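Local atomic coordinates of fructose-bisphosphate aldolase (Slackia heliotrinireducens, PDB entry 4MOZ), a protein that belongs to the DeoC/LacD family of aldolases and folds as a TIM barrel, a closed ring of eight parallel strands. Residues 27-32 with 135-140; 127-132 with 167-172. All coordinates share one frame; numbering follows the deposited sequence.

Contact 1: 27-32 with 135-140; sequences YMKATQ and GVNVVG
Lys29 and Asn137 supply the polar link of this contact. The ammonium Lys29 NZ donates to the side-chain oxygen OD1 of Asn137 at 3.0 Å. The two side chains approach from opposite directions. The donor lies 21° off the carbonyl plane of the amide. The extended Lys29 chain carries NZ past Val139, and Asn137, with CG anti to the backbone N (chi1 -175°), points OD1 at it. The other end of the amide, ND2, bonds to Asn98 OD1 and Val97 O, so both ends of the Asn137 amide are in use and its rotation is fixed.

The apolar part centres on Val139. Val139 CG1 lies 3.8 Å from Lys29 CD, and the two side chains cross at a slant. Val139 CG2 faces Ala30 CB at a looser 4.3 Å. Val79 of strand 79-82 touches both Ala30 and Val139.

Helix 20-30 precedes the first strand of this TIM barrel. Its last turn packs through Ala30 on side chains at the N-terminal ends of two strands, Val139 and Val79. The helix then ends in a Schellman motif with Gln32 at positive phi. Lys29 thus plays two roles: its aliphatic chain covers a buried valine, while its ammonium ends on a neutral amide, with no carboxylate from either segment.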
loop_
_atom_site.group_PDB
_atom_site.type_symbol
_atom_site.label_atom_id
_atom_site.label_comp_id
_atom_site.label_asym_id
_atom_site.label_seq_id
_atom_site.Cartn_x
_atom_site.Cartn_y
_atom_site.Cartn_z
ATOM N N TYR C 27 16.415 7.369 29.015
ATOM C CA TYR C 27 17.062 6.140 29.447
ATOM C C TYR C 27 17.209 6.112 30.973
ATOM O O TYR C 27 16.969 5.081 31.608
ATOM C CB TYR C 27 18.424 5.994 28.780
ATOM C CG TYR C 27 18.957 4.585 28.813
ATOM C CD1 TYR C 27 19.649 4.102 29.923
ATOM C CD2 TYR C 27 18.776 3.732 27.725
ATOM C CE1 TYR C 27 20.141 2.804 29.948
ATOM C CE2 TYR C 27 19.262 2.438 27.740
ATOM C CZ TYR C 27 19.941 1.979 28.850
ATOM O OH TYR C 27 20.420 0.692 28.862
HETATM N N MSE C 28 17.594 7.251 31.549
HETATM C CA MSE C 28 17.702 7.394 33.006
HETATM C C MSE C 28 16.341 7.254 33.689
HETATM O O MSE C 28 16.228 6.563 34.699
HETATM C CB MSE C 28 18.354 8.730 33.390
HETATM C CG MSE C 28 19.820 8.858 32.993
HETATM SE SE MSE C 28 21.008 7.661 33.987
HETATM C CE MSE C 28 21.094 8.661 35.666
ATOM N N LYS C 29 15.314 7.900 33.135
ATOM C CA LYS C 29 13.961 7.784 33.672
ATOM C C LYS C 29 13.472 6.337 33.622
ATOM O O LYS C 29 13.044 5.783 34.635
ATOM C CB LYS C 29 12.992 8.677 32.906
ATOM C CG LYS C 29 13.017 10.146 33.283
ATOM C CD LYS C 29 11.973 10.877 32.455
ATOM C CE LYS C 29 12.198 12.377 32.423
ATOM N NZ LYS C 29 11.245 13.000 31.461
ATOM N N ALA C 30 13.562 5.726 32.442
ATOM C CA ALA C 30 13.044 4.374 32.219
ATOM C C ALA C 30 13.685 3.340 33.131
ATOM O O ALA C 30 13.005 2.437 33.621
ATOM C CB ALA C 30 13.213 3.971 30.766
ATOM N N THR C 31 14.990 3.476 33.352
ATOM C CA THR C 31 15.736 2.538 34.193
ATOM C C THR C 31 15.885 3.032 35.640
ATOM O O THR C 31 16.589 2.418 36.449
ATOM C CB THR C 31 17.131 2.235 33.604
ATOM O OG1 THR C 31 17.907 3.437 33.558
ATOM C CG2 THR C 31 17.020 1.643 32.198
ATOM N N GLN C 32 15.211 4.137 35.956
ATOM C CA GLN C 32 15.291 4.779 37.272
ATOM C C GLN C 32 16.744 5.011 37.704
ATOM O O GLN C 32 17.089 4.872 38.876
ATOM C CB GLN C 32 14.507 3.978 38.327
ATOM C CG GLN C 32 13.029 3.772 38.004
ATOM C CD GLN C 32 12.186 5.027 38.170
ATOM O OE1 GLN C 32 12.705 6.134 38.342
ATOM N NE2 GLN C 32 10.871 4.857 38.117
ATOM N N GLY C 135 2.329 17.512 27.115
ATOM C CA GLY C 135 2.644 17.344 28.530
ATOM C C GLY C 135 2.725 15.927 29.075
ATOM O O GLY C 135 2.947 15.745 30.269
ATOM N N VAL C 136 2.545 14.917 28.227
ATOM C CA VAL C 136 2.594 13.531 28.708
ATOM C C VAL C 136 4.033 13.019 28.728
ATOM O O VAL C 136 4.768 13.170 27.749
ATOM C CB VAL C 136 1.672 12.591 27.905
ATOM C CG1 VAL C 136 1.688 11.186 28.489
ATOM C CG2 VAL C 136 0.254 13.128 27.912
ATOM N N ASN C 137 4.420 12.417 29.852
ATOM C CA ASN C 137 5.790 11.952 30.069
ATOM C C ASN C 137 6.111 10.650 29.321
ATOM O O ASN C 137 6.332 9.598 29.930
ATOM C CB ASN C 137 6.078 11.826 31.575
ATOM C CG ASN C 137 7.522 11.467 31.872
ATOM O OD1 ASN C 137 8.451 11.963 31.223
ATOM N ND2 ASN C 137 7.719 10.598 32.859
ATOM N N VAL C 138 6.130 10.736 27.994
ATOM C CA VAL C 138 6.446 9.589 27.153
ATOM C C VAL C 138 7.957 9.458 27.074
ATOM O O VAL C 138 8.646 10.372 26.619
ATOM C CB VAL C 138 5.853 9.729 25.729
ATOM C CG1 VAL C 138 6.248 8.539 24.853
ATOM C CG2 VAL C 138 4.336 9.872 25.788
ATOM N N VAL C 139 8.469 8.324 27.533
ATOM C CA VAL C 139 9.911 8.094 27.537
ATOM C C VAL C 139 10.340 7.158 26.405
ATOM O O VAL C 139 11.504 7.137 26.018
ATOM C CB VAL C 139 10.416 7.589 28.912
ATOM C CG1 VAL C 139 10.086 8.604 30.002
ATOM C CG2 VAL C 139 9.830 6.227 29.257
ATOM N N GLY C 140 9.395 6.392 25.870
ATOM C CA GLY C 140 9.726 5.457 24.816
ATOM C C GLY C 140 8.552 4.809 24.120
ATOM O O GLY C 140 7.382 5.128 24.389
#

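Contact 2: 127-132 with 167-172; sequences AVLAMR and HEEGLI
Arg132 and Glu169 form a salt bridge from helix 125-132 to the C-terminal end of helix 152-168. NH1 of Arg132 donates to OE1 of Glu169 at 3.1 Å, and the bond is fairly straight, with an angle of 163° at the hydrogen. OE1 sits at the edge of the guanidinium, close to its plane. The carboxylate is met differently: NH1 comes to the anti side of OE1 and 28° out of the carboxylate plane. The two flat groups are turned 61° apart.

Water 1 adds a second link. It accepts from Arg132 NH1 at 2.7 Å and donates to the backbone O of Glu169 at 2.8 Å. NH1 therefore reaches both the side chain and the main chain of one residue. Arg132 gets there by a bend at chi3. In Glu169 the bend at chi2 turns the carboxylate along Leu129 toward Arg132.

The contact joins successive helices on the outside of a TIM barrel. Helix 125-132 precedes strand 138-145 and helix 152-168 follows it. At the end of the second helix, Gly170 has positive phi and closes a Schellman motif, from which the chain turns toward strand 172-177.

Leu129 packs beside the salt bridge. Leu129 CD2 lies 3.7 Å from the carboxylate carbon CD of Glu169, and Leu129 CD1 touches Glu169 CG. Leu129 CG also sits over one face of the Arg132 guanidinium, toward the rim. Deeper in, Leu129 CD1 meets Leu171 CD1 at 4.1 Å. Leu171 is buried and rests on Leu141 of strand 138-145. On other sides of helix 125-132, Ala130 and Met131, a selenomethionine in the model, pack on Leu16 and Ala13 of a second subunit.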
loop_
_atom_site.group_PDB
_atom_site.type_symbol
_atom_site.label_atom_id
_atom_site.label_comp_id
_atom_site.label_asym_id
_atom_site.label_seq_id
_atom_site.Cartn_x
_atom_site.Cartn_y
_atom_site.Cartn_z
ATOM N N ALA C 127 1.650 11.094 16.198
ATOM C CA ALA C 127 0.567 11.080 17.187
ATOM C C ALA C 127 1.116 11.041 18.618
ATOM O O ALA C 127 0.594 11.715 19.511
ATOM C CB ALA C 127 -0.365 9.900 16.945
ATOM N N VAL C 128 2.173 10.258 18.822
ATOM C CA VAL C 128 2.809 10.123 20.131
ATOM C C VAL C 128 3.598 11.390 20.482
ATOM O O VAL C 128 3.584 11.842 21.632
ATOM C CB VAL C 128 3.721 8.879 20.188
ATOM C CG1 VAL C 128 4.385 8.753 21.552
ATOM C CG2 VAL C 128 2.928 7.617 19.868
ATOM N N LEU C 129 4.269 11.956 19.480
ATOM C CA LEU C 129 5.033 13.196 19.633
ATOM C C LEU C 129 4.150 14.369 20.040
ATOM O O LEU C 129 4.552 15.197 20.860
ATOM C CB LEU C 129 5.764 13.532 18.331
ATOM C CG LEU C 129 7.197 13.039 18.094
ATOM C CD1 LEU C 129 7.462 11.650 18.665
ATOM C CD2 LEU C 129 7.540 13.094 16.610
ATOM N N ALA C 130 2.949 14.428 19.464
ATOM C CA ALA C 130 1.975 15.475 19.774
ATOM C C ALA C 130 1.533 15.373 21.227
ATOM O O ALA C 130 1.373 16.381 21.917
ATOM C CB ALA C 130 0.774 15.379 18.842
HETATM N N MSE C 131 1.349 14.141 21.686
HETATM C CA MSE C 131 0.939 13.886 23.050
HETATM C C MSE C 131 2.057 14.248 24.038
HETATM O O MSE C 131 1.792 14.843 25.085
HETATM C CB MSE C 131 0.525 12.430 23.185
HETATM C CG MSE C 131 -0.388 12.157 24.338
HETATM SE SE MSE C 131 -1.210 10.408 24.162
HETATM C CE MSE C 131 -0.861 9.787 25.944
ATOM N N ARG C 132 3.296 13.890 23.686
ATOM C CA ARG C 132 4.497 14.267 24.439
ATOM C C ARG C 132 4.602 15.784 24.587
ATOM O O ARG C 132 4.918 16.294 25.663
ATOM C CB ARG C 132 5.760 13.731 23.742
ATOM C CG ARG C 132 7.083 14.193 24.364
ATOM C CD ARG C 132 8.234 14.170 23.361
ATOM N NE ARG C 132 7.976 15.060 22.228
ATOM C CZ ARG C 132 8.743 15.168 21.144
ATOM N NH1 ARG C 132 9.846 14.439 21.009
ATOM N NH2 ARG C 132 8.398 16.014 20.180
ATOM N N HIS C 167 14.577 6.969 17.795
ATOM C CA HIS C 167 15.907 7.423 18.177
ATOM C C HIS C 167 16.218 8.787 17.653
ATOM O O HIS C 167 16.969 9.536 18.275
ATOM C CB HIS C 167 16.966 6.407 17.782
ATOM C CG HIS C 167 16.984 5.194 18.675
ATOM N ND1 HIS C 167 17.592 4.047 18.330
ATOM C CD2 HIS C 167 16.413 4.977 19.930
ATOM C CE1 HIS C 167 17.436 3.143 19.317
ATOM N NE2 HIS C 167 16.712 3.715 20.295
ATOM N N GLU C 168 15.617 9.127 16.518
ATOM C CA GLU C 168 15.681 10.476 15.967
ATOM C C GLU C 168 15.075 11.475 16.960
ATOM O O GLU C 168 15.500 12.628 17.029
ATOM C CB GLU C 168 14.934 10.518 14.630
ATOM C CG GLU C 168 14.993 11.845 13.895
ATOM C CD GLU C 168 14.162 11.870 12.622
ATOM O OE1 GLU C 168 13.503 10.855 12.294
ATOM O OE2 GLU C 168 14.170 12.918 11.945
ATOM N N GLU C 169 14.096 11.007 17.736
ATOM C CA GLU C 169 13.387 11.838 18.707
ATOM C C GLU C 169 13.927 11.707 20.128
ATOM O O GLU C 169 13.445 12.378 21.038
ATOM C CB GLU C 169 11.887 11.509 18.700
ATOM C CG GLU C 169 11.139 11.990 17.466
ATOM C CD GLU C 169 11.204 13.498 17.274
ATOM O OE1 GLU C 169 11.252 14.242 18.281
ATOM O OE2 GLU C 169 11.204 13.940 16.106
ATOM N N GLY C 170 14.919 10.844 20.322
ATOM C CA GLY C 170 15.479 10.608 21.655
ATOM C C GLY C 170 14.600 9.753 22.557
ATOM O O GLY C 170 14.700 9.829 23.784
ATOM N N LEU C 171 13.737 8.943 21.949
ATOM C CA LEU C 171 12.897 8.002 22.685
ATOM C C LEU C 171 13.571 6.644 22.725
ATOM O O LEU C 171 14.231 6.247 21.763
ATOM C CB LEU C 171 11.527 7.869 22.017
ATOM C CG LEU C 171 10.618 9.099 22.003
ATOM C CD1 LEU C 171 9.499 8.907 20.990
ATOM C CD2 LEU C 171 10.053 9.390 23.388
ATOM N N ILE C 172 13.412 5.927 23.833
ATOM C CA ILE C 172 13.920 4.562 23.905
ATOM C C ILE C 172 12.951 3.613 23.194
ATOM O O ILE C 172 11.793 3.966 22.954
ATOM C CB ILE C 172 14.219 4.098 25.353
ATOM C CG1 ILE C 172 12.929 3.870 26.142
ATOM C CG2 ILE C 172 15.146 5.087 26.065
ATOM C CD1 ILE C 172 13.069 2.850 27.251
HETATM O O HOH W 1 11.129 12.661 22.580
#

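In the fold
From the N terminus, helix 20-30 comes first, ahead of the first barrel strand. Contact 1 closes a long loop from its end to the start of strand 138-145, spanning three earlier strands. Contact 2 closes a shorter loop, from helix 125-132 over that same strand to the end of helix 152-168. The two loops cross, since 135-140 lies between the two segments of contact 2. Their centres are about 11 Å apart, and they meet directly. Val139 O probably bonds to Ile172 N between adjacent strands, and Ala30 CB packs on Ile172 CD1. Contact 1 ties the N-terminal helix to strand 138-145, and contact 2 joins the helices before and after that strand.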